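Local coordinates for mambaquaretin-1 (Dendroaspis angusticeps, PDB 5M4V), which selectively antagonises the type-2 vasopressin receptor, as a mamba venom toxin built on the Kunitz fold, at residues A[1-6]-A[23-28]. Residues are numbered along the deposited sequence; the frame is centred on the assembly and turned at random. Where two conformers were deposited one is given.
Sequences RPSFCN and YSQKTN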
# COMPACT_ATOMS: atom_id res chain seq x y z
N ARG A 1 0.64 7.39 12.97
CA ARG A 1 0.92 7.24 11.51
C ARG A 1 0.01 8.24 10.81
O ARG A 1 -1.07 8.56 11.29
CB ARG A 1 0.65 5.85 11.07
CG ARG A 1 -0.77 5.36 11.25
CD ARG A 1 -0.88 3.87 11.09
NE ARG A 1 -2.21 3.41 11.53
CZ ARG A 1 -2.58 3.20 12.75
NH1 ARG A 1 -3.83 2.74 12.97
NH2 ARG A 1 -1.73 3.28 13.76
N PRO A 2 0.36 8.63 9.55
CA PRO A 2 -0.55 9.38 8.72
C PRO A 2 -1.88 8.66 8.54
O PRO A 2 -1.93 7.45 8.35
CB PRO A 2 0.19 9.51 7.38
CG PRO A 2 1.64 9.46 7.77
CD PRO A 2 1.65 8.45 8.88
N SER A 3 -2.99 9.43 8.51
CA SER A 3 -4.30 8.79 8.43
C SER A 3 -4.48 7.98 7.11
O SER A 3 -5.22 7.02 7.10
CB SER A 3 -5.40 9.68 8.69
OG SER A 3 -5.30 10.65 7.72
N PHE A 4 -3.79 8.38 6.02
CA PHE A 4 -3.97 7.67 4.77
C PHE A 4 -3.39 6.25 4.82
O PHE A 4 -3.79 5.40 3.99
CB PHE A 4 -3.43 8.40 3.52
CG PHE A 4 -1.94 8.60 3.48
CD1 PHE A 4 -1.12 7.62 3.00
CD2 PHE A 4 -1.38 9.79 3.77
CE1 PHE A 4 0.23 7.86 2.94
CE2 PHE A 4 -0.10 10.01 3.73
CZ PHE A 4 0.76 9.07 3.34
N CYS A 5 -2.52 5.96 5.79
CA CYS A 5 -2.10 4.60 5.99
C CYS A 5 -3.26 3.65 6.26
O CYS A 5 -3.16 2.45 6.00
CB CYS A 5 -1.14 4.55 7.17
SG CYS A 5 0.42 5.46 6.94
N ASN A 6 -4.34 4.22 6.85
CA ASN A 6 -5.49 3.44 7.21
C ASN A 6 -6.48 3.27 6.10
O ASN A 6 -7.48 2.58 6.29
CB ASN A 6 -6.16 4.07 8.41
CG ASN A 6 -5.25 4.13 9.61
OD1 ASN A 6 -4.47 3.21 9.87
ND2 ASN A 6 -5.30 5.25 10.33
N TYR A 23 0.02 -0.65 4.02
CA TYR A 23 -0.07 -0.83 5.48
C TYR A 23 -1.41 -1.41 5.87
O TYR A 23 -2.45 -0.95 5.38
CB TYR A 23 0.11 0.55 6.12
CG TYR A 23 -0.12 0.50 7.62
CD1 TYR A 23 0.91 0.15 8.50
CD2 TYR A 23 -1.37 0.84 8.16
CE1 TYR A 23 0.68 0.15 9.89
CE2 TYR A 23 -1.62 0.79 9.52
CZ TYR A 23 -0.59 0.48 10.37
OH TYR A 23 -0.89 0.46 11.73
N SER A 24 -1.39 -2.37 6.80
CA SER A 24 -2.64 -2.92 7.36
C SER A 24 -2.75 -2.55 8.85
O SER A 24 -1.87 -2.75 9.68
CB SER A 24 -2.56 -4.45 7.31
OG SER A 24 -3.69 -4.99 8.00
N GLN A 25 -3.92 -1.96 9.16
CA GLN A 25 -4.24 -1.70 10.57
C GLN A 25 -4.41 -2.94 11.39
O GLN A 25 -4.28 -2.90 12.64
CB GLN A 25 -5.58 -0.92 10.71
CG GLN A 25 -5.49 0.31 10.14
CD GLN A 25 -6.71 1.17 10.56
OE1 GLN A 25 -7.66 1.28 9.86
NE2 GLN A 25 -6.66 1.75 11.71
N LYS A 26 -4.76 -4.07 10.75
CA LYS A 26 -4.90 -5.35 11.51
C LYS A 26 -3.56 -5.76 12.14
O LYS A 26 -3.57 -6.35 13.21
CB LYS A 26 -5.38 -6.45 10.58
CG LYS A 26 -6.65 -6.30 9.85
CD LYS A 26 -7.90 -6.35 10.74
CE LYS A 26 -9.18 -6.05 9.90
NZ LYS A 26 -10.45 -6.09 10.59
N THR A 27 -2.43 -5.60 11.44
CA THR A 27 -1.09 -6.05 11.89
C THR A 27 -0.19 -5.00 12.37
O THR A 27 0.85 -5.33 12.96
CB THR A 27 -0.51 -6.79 10.67
OG1 THR A 27 -0.37 -5.85 9.63
CG2 THR A 27 -1.32 -7.92 10.13
N ASN A 28 -0.46 -3.68 12.00
CA ASN A 28 0.57 -2.64 12.16
C ASN A 28 1.79 -2.97 11.42
O ASN A 28 2.88 -2.47 11.73
CB ASN A 28 0.87 -2.33 13.63
CG ASN A 28 1.58 -1.00 13.83
OD1 ASN A 28 1.23 -0.01 13.23
ND2 ASN A 28 2.57 -0.95 14.75
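Tyr23 meets Cys5 at the root of its ring and Arg1 at the tip, bringing the N-terminal 3-10 turn of this Kunitz fold against strand 18-24 and the turn that follows. Tyr23 CB lies 3.8 Å from Cys5 O. CG anti to the backbone N (chi1 174°) turns the ring toward Cys5, and Tyr23 CD2 takes the closer approach, 3.2 Å from Cys5 O, which sits at the ring edge; CD2 touches Cys5 CB as well. Cys5 SG, disulfide-bonded to Cys55, makes an oblique sulfur-aromatic contact 5.4 Å from the centroid of the Tyr23 ring. Farther out, CE2 and CZ meet CD and NE of Arg1, whose extended chain crosses the Tyr23 side chain at about a right angle, with guanidinium and ring planes 33° apart. Finally, Tyr23 OH lies over one face of the guanidinium, toward its rim, 3.2 Å from Arg1 NE but at an angle too poor for a hydrogen bond. Tyr23 OH donates instead to Asn28 OD1 at 2.6 Å, in the carbonyl plane and on a lone pair, so the hydroxyl is tied into the turn after its own strand. Arg1 is steered likewise from within residues 1-6: Arg1 NE bonds Asn6 OD1, which lies almost in the guanidinium plane, at 2.8 Å, and NH1 adds a weak bond to the same oxygen. Asn6 OD1 also lies 3.1 Å from Gln25 CG. Around Tyr23 the segments meet by van der Waals contact, while each polar group is held from its own side; the nearby guanidinium would probably favour the phenol's donation by drawing on the electrons of its oxygen.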